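Local coordinates for protein CDA peptide synthetase I (PDB 5DUA) that belongs to the peptide synthetases of Streptomyces coelicolor and is represented here by its condensation domain, which has a CoA-acyltransferase-like fold, at residues B[15-20]-B[73-78]; B[156-161]-B[306-311]; B[28-33]-B[127-132]; B[62-67]-B[80-85]. The protein carries 1 engineered substitution. All blocks are in the same frame, centred on the assembly; numbering follows the deposited sequence.

Contact 1: residues B[15-20]-B[73-78]; sequences AQHCVW and GRPYRA. Engineered in segment 15-20: Cys-18 (natural residue Glu). With 5FQ (N-pentyl-L-alaninamide), chain E.
A CH-pi contact between Pro-75 and Trp-20 ties helix 14-25 of the condensation domain to the second strand, 75-79, of a two-stranded antiparallel hairpin. The proline packs over one face of the indole through CB and CG: its CG sits 3.5 Å from the centroid of the five-membered ring of Trp-20, only 5° off the normal, while CB covers the CD2-CE2 bond. Trp-20 presents that face because its own CG is anti to its backbone N (chi1 165°). His-17, one turn earlier, touches the same Pro-75 CG with ND1, 3.9 Å away. Its CE1 also meets one face of the Arg-74 guanidinium, 3.8 Å from NH2, with the two planes 42° apart. No direct hydrogen bond crosses, but one water accepts from Arg-77 NE (2.7 Å) and lies 2.8 Å from Gln-16 OE1, to which it probably donates. Arg-77 also pairs with Glu-61. On a different side of the helix, the engineered Cys-18 carries the N-pentyl-L-alaninamide through a covalent bond of 1.8 Å from its SG to C01.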
loop_
_atom_site.group_PDB
_atom_site.type_symbol
_atom_site.label_atom_id
_atom_site.label_comp_id
_atom_site.label_asym_id
_atom_site.label_seq_id
_atom_site.Cartn_x
_atom_site.Cartn_y
_atom_site.Cartn_z
ATOM N N ALA B 15 -12.811 1.500 -4.853
ATOM C CA ALA B 15 -11.422 1.900 -5.056
ATOM C C ALA B 15 -10.970 1.600 -6.487
ATOM O O ALA B 15 -10.229 2.383 -7.106
ATOM C CB ALA B 15 -10.507 1.194 -4.046
ATOM N N GLN B 16 -11.397 0.465 -7.013
ATOM C CA GLN B 16 -11.048 0.116 -8.385
ATOM C C GLN B 16 -11.689 1.077 -9.387
ATOM O O GLN B 16 -11.047 1.464 -10.366
ATOM C CB GLN B 16 -11.463 -1.309 -8.705
ATOM C CG GLN B 16 -10.606 -2.382 -8.030
ATOM C CD GLN B 16 -11.102 -3.791 -8.316
ATOM O OE1 GLN B 16 -12.299 -4.083 -8.198
ATOM N NE2 GLN B 16 -10.186 -4.672 -8.711
ATOM N N HIS B 17 -12.952 1.445 -9.168
ATOM C CA HIS B 17 -13.583 2.478 -10.000
ATOM C C HIS B 17 -12.767 3.762 -9.963
ATOM O O HIS B 17 -12.648 4.471 -10.959
ATOM C CB HIS B 17 -15.015 2.781 -9.538
ATOM C CG HIS B 17 -16.043 1.848 -10.093
ATOM N ND1 HIS B 17 -16.266 1.710 -11.443
ATOM C CD2 HIS B 17 -16.928 1.028 -9.476
ATOM C CE1 HIS B 17 -17.230 0.827 -11.640
ATOM N NE2 HIS B 17 -17.648 0.400 -10.463
ATOM N N CYS B 18 -12.213 4.072 -8.802
ATOM C CA CYS B 18 -11.511 5.332 -8.627
ATOM C C CYS B 18 -10.210 5.299 -9.427
ATOM O O CYS B 18 -9.877 6.245 -10.137
ATOM C CB CYS B 18 -11.260 5.581 -7.143
ATOM S SG CYS B 18 -10.391 7.090 -6.734
ATOM N N VAL B 19 -9.495 4.186 -9.334
ATOM C CA VAL B 19 -8.252 3.998 -10.058
ATOM C C VAL B 19 -8.509 3.974 -11.570
ATOM O O VAL B 19 -7.755 4.552 -12.340
ATOM C CB VAL B 19 -7.552 2.682 -9.627
ATOM C CG1 VAL B 19 -6.373 2.385 -10.533
ATOM C CG2 VAL B 19 -7.093 2.776 -8.187
ATOM N N TRP B 20 -9.587 3.316 -11.979
ATOM C CA TRP B 20 -9.945 3.239 -13.392
ATOM C C TRP B 20 -10.117 4.635 -13.975
ATOM O O TRP B 20 -9.550 4.968 -15.010
ATOM C CB TRP B 20 -11.241 2.470 -13.585
ATOM C CG TRP B 20 -11.850 2.658 -14.965
ATOM C CD1 TRP B 20 -12.760 3.629 -15.360
ATOM C CD2 TRP B 20 -11.604 1.853 -16.123
ATOM N NE1 TRP B 20 -13.083 3.455 -16.689
ATOM C CE2 TRP B 20 -12.389 2.376 -17.177
ATOM C CE3 TRP B 20 -10.799 0.741 -16.371
ATOM C CZ2 TRP B 20 -12.384 1.826 -18.455
ATOM C CZ3 TRP B 20 -10.801 0.192 -17.644
ATOM C CH2 TRP B 20 -11.591 0.735 -18.668
ATOM N N GLY B 73 -19.164 2.485 -22.085
ATOM C CA GLY B 73 -17.814 2.811 -21.647
ATOM C C GLY B 73 -17.518 2.503 -20.183
ATOM O O GLY B 73 -16.367 2.623 -19.744
ATOM N N ARG B 74 -18.538 2.104 -19.425
ATOM C CA ARG B 74 -18.371 1.790 -18.007
ATOM C C ARG B 74 -17.580 0.491 -17.803
ATOM O O ARG B 74 -17.878 -0.528 -18.442
ATOM C CB ARG B 74 -19.728 1.671 -17.312
ATOM C CG ARG B 74 -19.617 1.513 -15.799
ATOM C CD ARG B 74 -20.969 1.309 -15.138
ATOM N NE ARG B 74 -20.868 1.368 -13.679
ATOM C CZ ARG B 74 -20.714 2.495 -12.984
ATOM N NH1 ARG B 74 -20.634 3.663 -13.610
ATOM N NH2 ARG B 74 -20.633 2.458 -11.659
ATOM N N PRO B 75 -16.588 0.510 -16.891
ATOM C CA PRO B 75 -15.717 -0.664 -16.777
ATOM C C PRO B 75 -16.339 -1.871 -16.076
ATOM O O PRO B 75 -17.176 -1.734 -15.186
ATOM C CB PRO B 75 -14.539 -0.136 -15.952
ATOM C CG PRO B 75 -15.137 0.911 -15.081
ATOM C CD PRO B 75 -16.208 1.568 -15.933
ATOM N N TYR B 76 -15.891 -3.057 -16.469
ATOM C CA TYR B 76 -16.102 -4.244 -15.665
ATOM C C TYR B 76 -14.841 -5.104 -15.647
ATOM O O TYR B 76 -13.903 -4.876 -16.420
ATOM C CB TYR B 76 -17.304 -5.034 -16.190
ATOM C CG TYR B 76 -17.131 -5.600 -17.580
ATOM C CD1 TYR B 76 -17.521 -4.882 -18.706
ATOM C CD2 TYR B 76 -16.589 -6.863 -17.767
ATOM C CE1 TYR B 76 -17.367 -5.410 -19.974
ATOM C CE2 TYR B 76 -16.437 -7.394 -19.022
ATOM C CZ TYR B 76 -16.829 -6.671 -20.123
ATOM O OH TYR B 76 -16.666 -7.219 -21.369
ATOM N N ARG B 77 -14.816 -6.087 -14.752
ATOM C CA ARG B 77 -13.655 -6.941 -14.605
ATOM C C ARG B 77 -13.960 -8.314 -15.181
ATOM O O ARG B 77 -15.019 -8.895 -14.922
ATOM C CB ARG B 77 -13.229 -7.037 -13.133
ATOM C CG ARG B 77 -11.928 -7.803 -12.936
ATOM C CD ARG B 77 -11.550 -7.942 -11.486
ATOM N NE ARG B 77 -12.643 -8.437 -10.641
ATOM C CZ ARG B 77 -12.962 -9.718 -10.485
ATOM N NH1 ARG B 77 -12.284 -10.662 -11.129
ATOM N NH2 ARG B 77 -13.979 -10.051 -9.688
ATOM N N ALA B 78 -13.032 -8.806 -15.995
ATOM C CA ALA B 78 -13.153 -10.110 -16.633
ATOM C C ALA B 78 -12.040 -11.035 -16.155
ATOM O O ALA B 78 -10.882 -10.629 -16.036
ATOM C CB ALA B 78 -13.106 -9.968 -18.145
HETATM C C01 5FQ E . -8.623 6.933 -6.848
HETATM C C02 5FQ E . -8.113 5.671 -6.172
HETATM C C03 5FQ E . -7.966 5.794 -4.653
HETATM C C04 5FQ E . -6.603 6.350 -4.226
HETATM C C05 5FQ E . -5.444 5.388 -4.505
HETATM N N06 5FQ E . -4.846 4.811 -3.304
HETATM C C07 5FQ E . -3.528 4.827 -3.054
HETATM O O08 5FQ E . -2.715 5.362 -3.798
HETATM C C09 5FQ E . -3.056 4.154 -1.787
HETATM C C10 5FQ E . -2.921 5.176 -0.662
HETATM N N11 5FQ E . -1.730 3.535 -1.999
HETATM O O HOH W 1 -13.518 -6.347 -9.197
HETATM O O HOH W 2 -14.730 4.674 -18.164
#

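Contact 2: residues B[156-161]-B[306-311]; sequences VHHIVI and PGMVSN. With 5FQ (N-pentyl-L-alaninamide), chain E.
Val-160 and Ile-161 run past Gly-307 with their backbones close but joined by no N-H hydrogen bond; the CA atoms of Ile-161 and Gly-307 are 4.8 Å apart. Two CA-H...O contacts bridge them instead, Gly-307 CA to Val-160 O at 3.3 Å and Ile-161 CA to Gly-307 O at 3.5 Å. Next along, Met-308 pushes its side chain into the turn of 156-161, CG packing 3.2 Å from His-158 O. This turn carries the HHxxxDG signature of condensation domains: His-157 and His-158 are its two histidines and Asp-162 its aspartate, whose OD2 takes Val-309 N. His-157 ND1 accepts Ile-159 N within its ring plane (3.1 Å, 166°), a bond within the loop that fixes the rotation of the His-157 ring. The Met-308 chain bends at chi2 (49°), which carries CE over one face of the His-158 ring, 3.4 Å from CE1, with SD oblique to it. At the ring edge and in plane, His-158 NE2 accepts a hydrogen bond of 2.9 Å from N11 of the N-pentyl-L-alaninamide.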
loop_
_atom_site.group_PDB
_atom_site.type_symbol
_atom_site.label_atom_id
_atom_site.label_comp_id
_atom_site.label_asym_id
_atom_site.label_seq_id
_atom_site.Cartn_x
_atom_site.Cartn_y
_atom_site.Cartn_z
ATOM N N VAL B 156 2.860 -4.265 -9.437
ATOM C CA VAL B 156 1.455 -4.400 -9.809
ATOM C C VAL B 156 0.870 -3.098 -10.358
ATOM O O VAL B 156 1.427 -2.027 -10.182
ATOM C CB VAL B 156 0.573 -4.858 -8.588
ATOM C CG1 VAL B 156 1.045 -6.180 -8.030
ATOM C CG2 VAL B 156 0.540 -3.797 -7.487
ATOM N N HIS B 157 -0.265 -3.202 -11.034
ATOM C CA HIS B 157 -1.123 -2.047 -11.211
ATOM C C HIS B 157 -1.951 -1.893 -9.946
ATOM O O HIS B 157 -2.501 -2.872 -9.444
ATOM C CB HIS B 157 -2.017 -2.200 -12.418
ATOM C CG HIS B 157 -2.600 -0.909 -12.888
ATOM N ND1 HIS B 157 -3.469 -0.165 -12.120
ATOM C CD2 HIS B 157 -2.408 -0.207 -14.027
ATOM C CE1 HIS B 157 -3.801 0.930 -12.775
ATOM N NE2 HIS B 157 -3.168 0.931 -13.933
ATOM N N HIS B 158 -2.051 -0.676 -9.418
ATOM C CA HIS B 158 -2.805 -0.479 -8.190
ATOM C C HIS B 158 -4.266 -0.970 -8.292
ATOM O O HIS B 158 -4.904 -1.255 -7.280
ATOM C CB HIS B 158 -2.785 0.999 -7.785
ATOM C CG HIS B 158 -2.856 1.210 -6.309
ATOM N ND1 HIS B 158 -3.464 0.312 -5.458
ATOM C CD2 HIS B 158 -2.376 2.204 -5.526
ATOM C CE1 HIS B 158 -3.366 0.752 -4.215
ATOM N NE2 HIS B 158 -2.712 1.899 -4.231
ATOM N N ILE B 159 -4.808 -1.085 -9.500
ATOM C CA ILE B 159 -6.211 -1.472 -9.625
ATOM C C ILE B 159 -6.444 -2.940 -9.207
ATOM O O ILE B 159 -7.565 -3.307 -8.850
ATOM C CB ILE B 159 -6.751 -1.208 -11.073
ATOM C CG1 ILE B 159 -8.273 -1.155 -11.062
ATOM C CG2 ILE B 159 -6.222 -2.240 -12.092
ATOM C CD1 ILE B 159 -8.898 -0.644 -12.370
ATOM N N VAL B 160 -5.404 -3.769 -9.196
ATOM C CA VAL B 160 -5.591 -5.181 -8.831
ATOM C C VAL B 160 -5.095 -5.560 -7.438
ATOM O O VAL B 160 -5.572 -6.555 -6.888
ATOM C CB VAL B 160 -4.925 -6.141 -9.854
ATOM C CG1 VAL B 160 -5.681 -6.105 -11.176
ATOM C CG2 VAL B 160 -3.454 -5.842 -10.048
ATOM N N ILE B 161 -4.181 -4.775 -6.861
ATOM C CA ILE B 161 -3.526 -5.167 -5.609
ATOM C C ILE B 161 -3.255 -3.947 -4.734
ATOM O O ILE B 161 -2.613 -2.989 -5.182
ATOM C CB ILE B 161 -2.184 -5.935 -5.886
ATOM C CG1 ILE B 161 -2.441 -7.375 -6.360
ATOM C CG2 ILE B 161 -1.273 -5.951 -4.639
ATOM C CD1 ILE B 161 -3.087 -8.279 -5.300
ATOM N N PRO B 306 -7.828 -11.014 -1.986
ATOM C CA PRO B 306 -6.879 -10.138 -2.676
ATOM C C PRO B 306 -7.599 -9.235 -3.664
ATOM O O PRO B 306 -8.550 -9.657 -4.335
ATOM C CB PRO B 306 -5.926 -11.125 -3.377
ATOM C CG PRO B 306 -5.948 -12.326 -2.503
ATOM C CD PRO B 306 -7.423 -12.426 -2.104
ATOM N N GLY B 307 -7.193 -7.977 -3.699
ATOM C CA GLY B 307 -7.852 -7.006 -4.543
ATOM C C GLY B 307 -7.442 -5.604 -4.187
ATOM O O GLY B 307 -6.377 -5.390 -3.619
ATOM N N MET B 308 -8.282 -4.645 -4.567
ATOM C CA MET B 308 -8.018 -3.237 -4.328
ATOM C C MET B 308 -9.262 -2.573 -3.782
ATOM O O MET B 308 -10.211 -2.279 -4.538
ATOM C CB MET B 308 -7.572 -2.561 -5.621
ATOM C CG MET B 308 -7.638 -1.042 -5.600
ATOM S SD MET B 308 -6.866 -0.326 -4.145
ATOM C CE MET B 308 -6.658 1.372 -4.670
ATOM N N VAL B 309 -9.270 -2.339 -2.472
ATOM C CA VAL B 309 -10.437 -1.778 -1.796
ATOM C C VAL B 309 -10.066 -0.694 -0.820
ATOM O O VAL B 309 -10.947 -0.154 -0.159
ATOM C CB VAL B 309 -11.252 -2.848 -0.999
ATOM C CG1 VAL B 309 -12.174 -3.644 -1.919
ATOM C CG2 VAL B 309 -10.345 -3.755 -0.227
ATOM N N SER B 310 -8.777 -0.370 -0.726
ATOM C CA SER B 310 -8.321 0.610 0.251
ATOM C C SER B 310 -8.930 2.004 0.028
ATOM O O SER B 310 -9.323 2.388 -1.080
ATOM C CB SER B 310 -6.804 0.709 0.249
ATOM O OG SER B 310 -6.318 0.906 -1.062
ATOM N N ASN B 311 -8.992 2.738 1.126
ATOM C CA ASN B 311 -9.642 4.025 1.186
ATOM C C ASN B 311 -8.668 4.956 1.860
ATOM O O ASN B 311 -7.852 4.505 2.664
ATOM C CB ASN B 311 -10.954 3.897 1.958
ATOM C CG ASN B 311 -11.847 5.116 1.842
ATOM O OD1 ASN B 311 -11.731 5.927 0.911
ATOM N ND2 ASN B 311 -12.772 5.238 2.787
HETATM C C01 5FQ E . -8.623 6.933 -6.848
HETATM C C02 5FQ E . -8.113 5.671 -6.172
HETATM C C03 5FQ E . -7.966 5.794 -4.653
HETATM C C04 5FQ E . -6.603 6.350 -4.226
HETATM C C05 5FQ E . -5.444 5.388 -4.505
HETATM N N06 5FQ E . -4.846 4.811 -3.304
HETATM C C07 5FQ E . -3.528 4.827 -3.054
HETATM O O08 5FQ E . -2.715 5.362 -3.798
HETATM C C09 5FQ E . -3.056 4.154 -1.787
HETATM C C10 5FQ E . -2.921 5.176 -0.662
HETATM N N11 5FQ E . -1.730 3.535 -1.999
#

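Contact 3: residues B[28-33]-B[127-132]; sequences RGAHYR and ATPLPL
Arg-33 reaches across to the backbone of Thr-128: NH1 donates to Thr-128 O, which lies at the edge of the guanidinium near its plane. At 2.5 Å this bond between NH1 and O is shorter than usual, so its exact length is doubtful, and the angle at hydrogen is 141°. Leu-130 lies over one face of the same group, CD1 3.5 Å from Arg-33 NE, with CG over the same face, nearest NH1. The arginine chain gets there by bending twice, at chi2 (-78°) and chi3 (-45°), which turns the guanidinium toward Thr-128 O. Nearer the start of both segments, Ala-30 CB rests 3.6 Å from Ala-127 O, and the ring of Pro-129 meets Arg-28 O through CG at 3.2 Å. A water donates to Gly-29 O and accepts from Leu-130 N at 3.0 Å. In the second shell, a salt bridge from NH2 to Asp-125 and a weak hydrogen bond from NE to Val-156 O fix the guanidinium, while Thr-128 OG1 is hydrogen-bonded to Arg-124 O. A type I turn from Ala-30 to Arg-33 sets the arginine at the start of strand 33-40. The contact joins the connection between helix 14-25 and that strand to the connection between helix 114-126 and strand 138-146.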
loop_
_atom_site.group_PDB
_atom_site.type_symbol
_atom_site.label_atom_id
_atom_site.label_comp_id
_atom_site.label_asym_id
_atom_site.label_seq_id
_atom_site.Cartn_x
_atom_site.Cartn_y
_atom_site.Cartn_z
ATOM N N ARG B 28 -1.757 6.178 -21.076
ATOM C CA ARG B 28 -0.528 5.446 -21.323
ATOM C C ARG B 28 0.486 5.683 -20.209
ATOM O O ARG B 28 1.642 5.267 -20.320
ATOM C CB ARG B 28 0.045 5.835 -22.699
ATOM C CG ARG B 28 -0.728 5.194 -23.876
ATOM C CD ARG B 28 -0.549 5.917 -25.217
ATOM N NE ARG B 28 -1.106 7.268 -25.226
ATOM C CZ ARG B 28 -2.400 7.549 -25.361
ATOM N NH1 ARG B 28 -3.296 6.576 -25.476
ATOM N NH2 ARG B 28 -2.804 8.811 -25.350
ATOM N N GLY B 29 0.050 6.327 -19.126
ATOM C CA GLY B 29 0.938 6.609 -18.011
ATOM C C GLY B 29 1.085 5.414 -17.068
ATOM O O GLY B 29 0.275 4.469 -17.092
ATOM N N ALA B 30 2.115 5.469 -16.228
ATOM C CA ALA B 30 2.400 4.394 -15.279
ATOM C C ALA B 30 2.306 4.884 -13.830
ATOM O O ALA B 30 2.906 4.312 -12.923
ATOM C CB ALA B 30 3.769 3.818 -15.565
ATOM N N HIS B 31 1.534 5.936 -13.606
ATOM C CA HIS B 31 1.492 6.559 -12.296
ATOM C C HIS B 31 0.798 5.683 -11.246
ATOM O O HIS B 31 0.986 5.898 -10.055
ATOM C CB HIS B 31 0.810 7.922 -12.392
ATOM C CG HIS B 31 1.593 8.923 -13.188
ATOM N ND1 HIS B 31 2.925 9.192 -12.942
ATOM C CD2 HIS B 31 1.235 9.719 -14.227
ATOM C CE1 HIS B 31 3.353 10.107 -13.795
ATOM N NE2 HIS B 31 2.347 10.444 -14.587
ATOM N N TYR B 32 0.029 4.683 -11.682
ATOM C CA TYR B 32 -0.609 3.761 -10.750
ATOM C C TYR B 32 0.100 2.407 -10.670
ATOM O O TYR B 32 -0.433 1.459 -10.112
ATOM C CB TYR B 32 -2.086 3.598 -11.107
ATOM C CG TYR B 32 -2.815 4.801 -10.612
ATOM C CD1 TYR B 32 -3.327 4.844 -9.326
ATOM C CD2 TYR B 32 -2.896 5.947 -11.390
ATOM C CE1 TYR B 32 -3.952 5.979 -8.852
ATOM C CE2 TYR B 32 -3.511 7.084 -10.921
ATOM C CZ TYR B 32 -4.042 7.091 -9.656
ATOM O OH TYR B 32 -4.652 8.230 -9.200
ATOM N N ARG B 33 1.321 2.329 -11.178
ATOM C CA ARG B 33 2.158 1.176 -10.856
ATOM C C ARG B 33 2.723 1.310 -9.467
ATOM O O ARG B 33 3.284 2.350 -9.104
ATOM C CB ARG B 33 3.306 1.006 -11.829
ATOM C CG ARG B 33 2.931 0.774 -13.290
ATOM C CD ARG B 33 2.488 -0.618 -13.591
ATOM N NE ARG B 33 3.338 -1.663 -12.996
ATOM C CZ ARG B 33 4.310 -2.328 -13.623
ATOM N NH1 ARG B 33 4.604 -2.078 -14.890
ATOM N NH2 ARG B 33 4.982 -3.280 -12.970
ATOM N N ALA B 127 8.056 1.979 -14.047
ATOM C CA ALA B 127 7.779 3.019 -15.034
ATOM C C ALA B 127 7.167 2.431 -16.307
ATOM O O ALA B 127 6.864 3.155 -17.239
ATOM C CB ALA B 127 9.054 3.790 -15.365
ATOM N N THR B 128 6.977 1.118 -16.345
ATOM C CA THR B 128 6.381 0.471 -17.511
ATOM C C THR B 128 4.845 0.431 -17.400
ATOM O O THR B 128 4.305 -0.160 -16.470
ATOM C CB THR B 128 6.934 -0.942 -17.670
ATOM O OG1 THR B 128 8.362 -0.876 -17.661
ATOM C CG2 THR B 128 6.463 -1.592 -18.977
ATOM N N PRO B 129 4.138 1.068 -18.344
ATOM C CA PRO B 129 2.670 0.990 -18.340
ATOM C C PRO B 129 2.126 -0.422 -18.563
ATOM O O PRO B 129 2.666 -1.178 -19.364
ATOM C CB PRO B 129 2.262 1.907 -19.502
ATOM C CG PRO B 129 3.473 2.745 -19.805
ATOM C CD PRO B 129 4.646 1.905 -19.443
ATOM N N LEU B 130 1.078 -0.764 -17.823
ATOM C CA LEU B 130 0.330 -1.996 -18.000
ATOM C C LEU B 130 -1.093 -1.669 -18.439
ATOM O O LEU B 130 -1.899 -1.261 -17.610
ATOM C CB LEU B 130 0.266 -2.801 -16.702
ATOM C CG LEU B 130 1.586 -3.289 -16.130
ATOM C CD1 LEU B 130 1.326 -3.926 -14.763
ATOM C CD2 LEU B 130 2.224 -4.274 -17.082
ATOM N N PRO B 131 -1.401 -1.844 -19.734
ATOM C CA PRO B 131 -2.763 -1.605 -20.206
ATOM C C PRO B 131 -3.749 -2.525 -19.505
ATOM O O PRO B 131 -3.514 -3.733 -19.414
ATOM C CB PRO B 131 -2.684 -1.917 -21.705
ATOM C CG PRO B 131 -1.250 -1.828 -22.040
ATOM C CD PRO B 131 -0.509 -2.255 -20.829
ATOM N N LEU B 132 -4.858 -1.955 -19.066
ATOM C CA LEU B 132 -5.777 -2.635 -18.182
ATOM C C LEU B 132 -6.586 -3.710 -18.867
ATOM O O LEU B 132 -7.140 -4.574 -18.205
ATOM C CB LEU B 132 -6.712 -1.626 -17.545
ATOM C CG LEU B 132 -5.984 -0.652 -16.627
ATOM C CD1 LEU B 132 -6.918 0.388 -16.119
ATOM C CD2 LEU B 132 -5.335 -1.397 -15.464
HETATM O O HOH W 3 -0.037 1.411 -16.050
#

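Contact 4: residues B[62-67]-B[80-85]; sequences TLCSRF and CPPAPE
Cys-64 O accepts the backbone N-H of Cys-80 at 2.7 Å, the one hydrogen bond between the two segments, with an angle of 150° at hydrogen. Cys-80 O lies only 3.1 Å from Cys-64 O, an acceptor pair without a bond, and is hydrogen-bonded to Thr-99 OG1. Cys-64 CB packs against that same carbonyl, 3.4 Å from Cys-80 O, and its SG, anti to the carbonyl carbon (chi1 -58°), reaches on to Pro-82 CD at 4.0 Å. The two cysteines form no disulfide: Cys-64 SG and Cys-80 SG are 8.2 Å apart. All this sits at the open end of the antiparallel hairpin of strands 65-69 and 75-79, where the Cys-64 to Cys-80 bond carries the pairing of Arg-66 with Ala-78 one step further before the second segment peels away through its prolines. Arg-66 runs extended alongside Cys-80 SG, with NE 3.3 Å and CD 3.8 Å from that sulfur. The sulfur approaches the guanidinium obliquely, and no hydrogen bond is formed; NE is buried here without a polar partner in the model. Val-57 and Ala-58 of helix 46-58 touch Cys-64 and Pro-82.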
loop_
_atom_site.group_PDB
_atom_site.type_symbol
_atom_site.label_atom_id
_atom_site.label_comp_id
_atom_site.label_asym_id
_atom_site.label_seq_id
_atom_site.Cartn_x
_atom_site.Cartn_y
_atom_site.Cartn_z
ATOM N N THR B 62 -7.809 -11.729 -8.749
ATOM C CA THR B 62 -7.455 -10.374 -9.113
ATOM C C THR B 62 -6.187 -10.334 -9.974
ATOM O O THR B 62 -6.031 -9.436 -10.815
ATOM C CB THR B 62 -7.287 -9.488 -7.857
ATOM O OG1 THR B 62 -7.358 -8.128 -8.259
ATOM C CG2 THR B 62 -5.963 -9.748 -7.126
ATOM N N LEU B 63 -5.296 -11.307 -9.791
ATOM C CA LEU B 63 -4.090 -11.369 -10.607
ATOM C C LEU B 63 -4.356 -12.089 -11.944
ATOM O O LEU B 63 -3.459 -12.212 -12.782
ATOM C CB LEU B 63 -2.953 -12.057 -9.835
ATOM C CG LEU B 63 -2.479 -11.334 -8.561
ATOM C CD1 LEU B 63 -1.443 -12.165 -7.809
ATOM C CD2 LEU B 63 -1.914 -9.974 -8.894
ATOM N N CYS B 64 -5.590 -12.549 -12.136
ATOM C CA CYS B 64 -6.014 -13.174 -13.398
ATOM C C CYS B 64 -6.989 -12.333 -14.170
ATOM O O CYS B 64 -7.680 -12.850 -15.049
ATOM C CB CYS B 64 -6.716 -14.507 -13.161
ATOM S SG CYS B 64 -5.787 -15.658 -12.328
ATOM N N SER B 65 -7.106 -11.062 -13.822
ATOM C CA SER B 65 -8.185 -10.272 -14.383
ATOM C C SER B 65 -7.713 -9.219 -15.378
ATOM O O SER B 65 -6.561 -8.784 -15.365
ATOM C CB SER B 65 -8.975 -9.612 -13.261
ATOM O OG SER B 65 -9.564 -10.601 -12.441
ATOM N N ARG B 66 -8.640 -8.827 -16.239
ATOM C CA ARG B 66 -8.462 -7.702 -17.160
ATOM C C ARG B 66 -9.689 -6.834 -17.022
ATOM O O ARG B 66 -10.687 -7.282 -16.464
ATOM C CB ARG B 66 -8.285 -8.166 -18.608
ATOM C CG ARG B 66 -9.499 -8.896 -19.152
ATOM C CD ARG B 66 -9.348 -9.303 -20.587
ATOM N NE ARG B 66 -10.353 -10.315 -20.893
ATOM C CZ ARG B 66 -10.743 -10.653 -22.114
ATOM N NH1 ARG B 66 -10.210 -10.062 -23.180
ATOM N NH2 ARG B 66 -11.669 -11.592 -22.256
ATOM N N PHE B 67 -9.606 -5.589 -17.489
ATOM C CA PHE B 67 -10.717 -4.654 -17.359
ATOM C C PHE B 67 -11.172 -4.214 -18.742
ATOM O O PHE B 67 -10.378 -3.819 -19.601
ATOM C CB PHE B 67 -10.321 -3.465 -16.470
ATOM C CG PHE B 67 -9.982 -3.881 -15.063
ATOM C CD1 PHE B 67 -8.739 -4.416 -14.760
ATOM C CD2 PHE B 67 -10.918 -3.801 -14.058
ATOM C CE1 PHE B 67 -8.438 -4.836 -13.481
ATOM C CE2 PHE B 67 -10.610 -4.213 -12.768
ATOM C CZ PHE B 67 -9.374 -4.729 -12.481
ATOM N N CYS B 80 -9.607 -14.231 -16.393
ATOM C CA CYS B 80 -8.834 -14.945 -17.409
ATOM C C CYS B 80 -7.824 -15.860 -16.739
ATOM O O CYS B 80 -6.698 -15.442 -16.452
ATOM C CB CYS B 80 -8.101 -13.970 -18.329
ATOM S SG CYS B 80 -9.156 -12.880 -19.294
ATOM N N PRO B 81 -8.233 -17.099 -16.449
ATOM C CA PRO B 81 -7.320 -18.093 -15.885
ATOM C C PRO B 81 -6.000 -18.205 -16.648
ATOM O O PRO B 81 -5.963 -17.954 -17.862
ATOM C CB PRO B 81 -8.116 -19.395 -16.002
ATOM C CG PRO B 81 -9.524 -18.974 -15.926
ATOM C CD PRO B 81 -9.603 -17.630 -16.586
ATOM N N PRO B 82 -4.913 -18.567 -15.947
ATOM C CA PRO B 82 -3.694 -18.853 -16.700
ATOM C C PRO B 82 -3.845 -20.148 -17.475
ATOM O O PRO B 82 -4.765 -20.922 -17.189
ATOM C CB PRO B 82 -2.617 -19.004 -15.612
ATOM C CG PRO B 82 -3.243 -18.553 -14.349
ATOM C CD PRO B 82 -4.715 -18.776 -14.506
ATOM N N ALA B 83 -2.954 -20.386 -18.430
ATOM C CA ALA B 83 -2.896 -21.681 -19.088
ATOM C C ALA B 83 -2.459 -22.730 -18.065
ATOM O O ALA B 83 -1.783 -22.394 -17.092
ATOM C CB ALA B 83 -1.941 -21.639 -20.257
ATOM N N PRO B 84 -2.851 -24.000 -18.268
ATOM C CA PRO B 84 -2.435 -25.074 -17.356
ATOM C C PRO B 84 -0.920 -25.151 -17.191
ATOM O O PRO B 84 -0.209 -24.735 -18.107
ATOM C CB PRO B 84 -2.971 -26.335 -18.040
ATOM C CG PRO B 84 -4.143 -25.867 -18.815
ATOM C CD PRO B 84 -3.766 -24.498 -19.312
ATOM N N GLU B 85 -0.439 -25.654 -16.051
ATOM C CA GLU B 85 1.001 -25.800 -15.838
ATOM C C GLU B 85 1.567 -26.695 -16.934
ATOM O O GLU B 85 0.985 -27.734 -17.264
ATOM C CB GLU B 85 1.311 -26.386 -14.451
ATOM C CG GLU B 85 2.188 -25.493 -13.559
ATOM C CD GLU B 85 3.557 -25.184 -14.174
ATOM O OE1 GLU B 85 4.086 -26.051 -14.906
ATOM O OE2 GLU B 85 4.100 -24.077 -13.930
#

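Overall arrangement
Contacts 2 and 4 are buried, contacts 1 and 3 lie at the surface, and contact 2 is innermost, its centre about 8 Å from the centre of the chain. Contacts 1 and 4 share the hairpin of 65-69 and 75-79, one resting on it from helix 14-25, the other closing its open end. All four touch one another; from contact 2, for example, Ile-159 O meets Gln-16 NE2. Waters bridge both surface contacts, one built on a CH-pi stack, the other on an arginine-to-carbonyl bond; of the buried ones, contact 4 has a backbone hydrogen bond, contact 2 CA-H...O contacts and methionine packing. The bound N-pentyl-L-alaninamide spans contacts 1 and 2, tethered in one and hydrogen-bonded in the other.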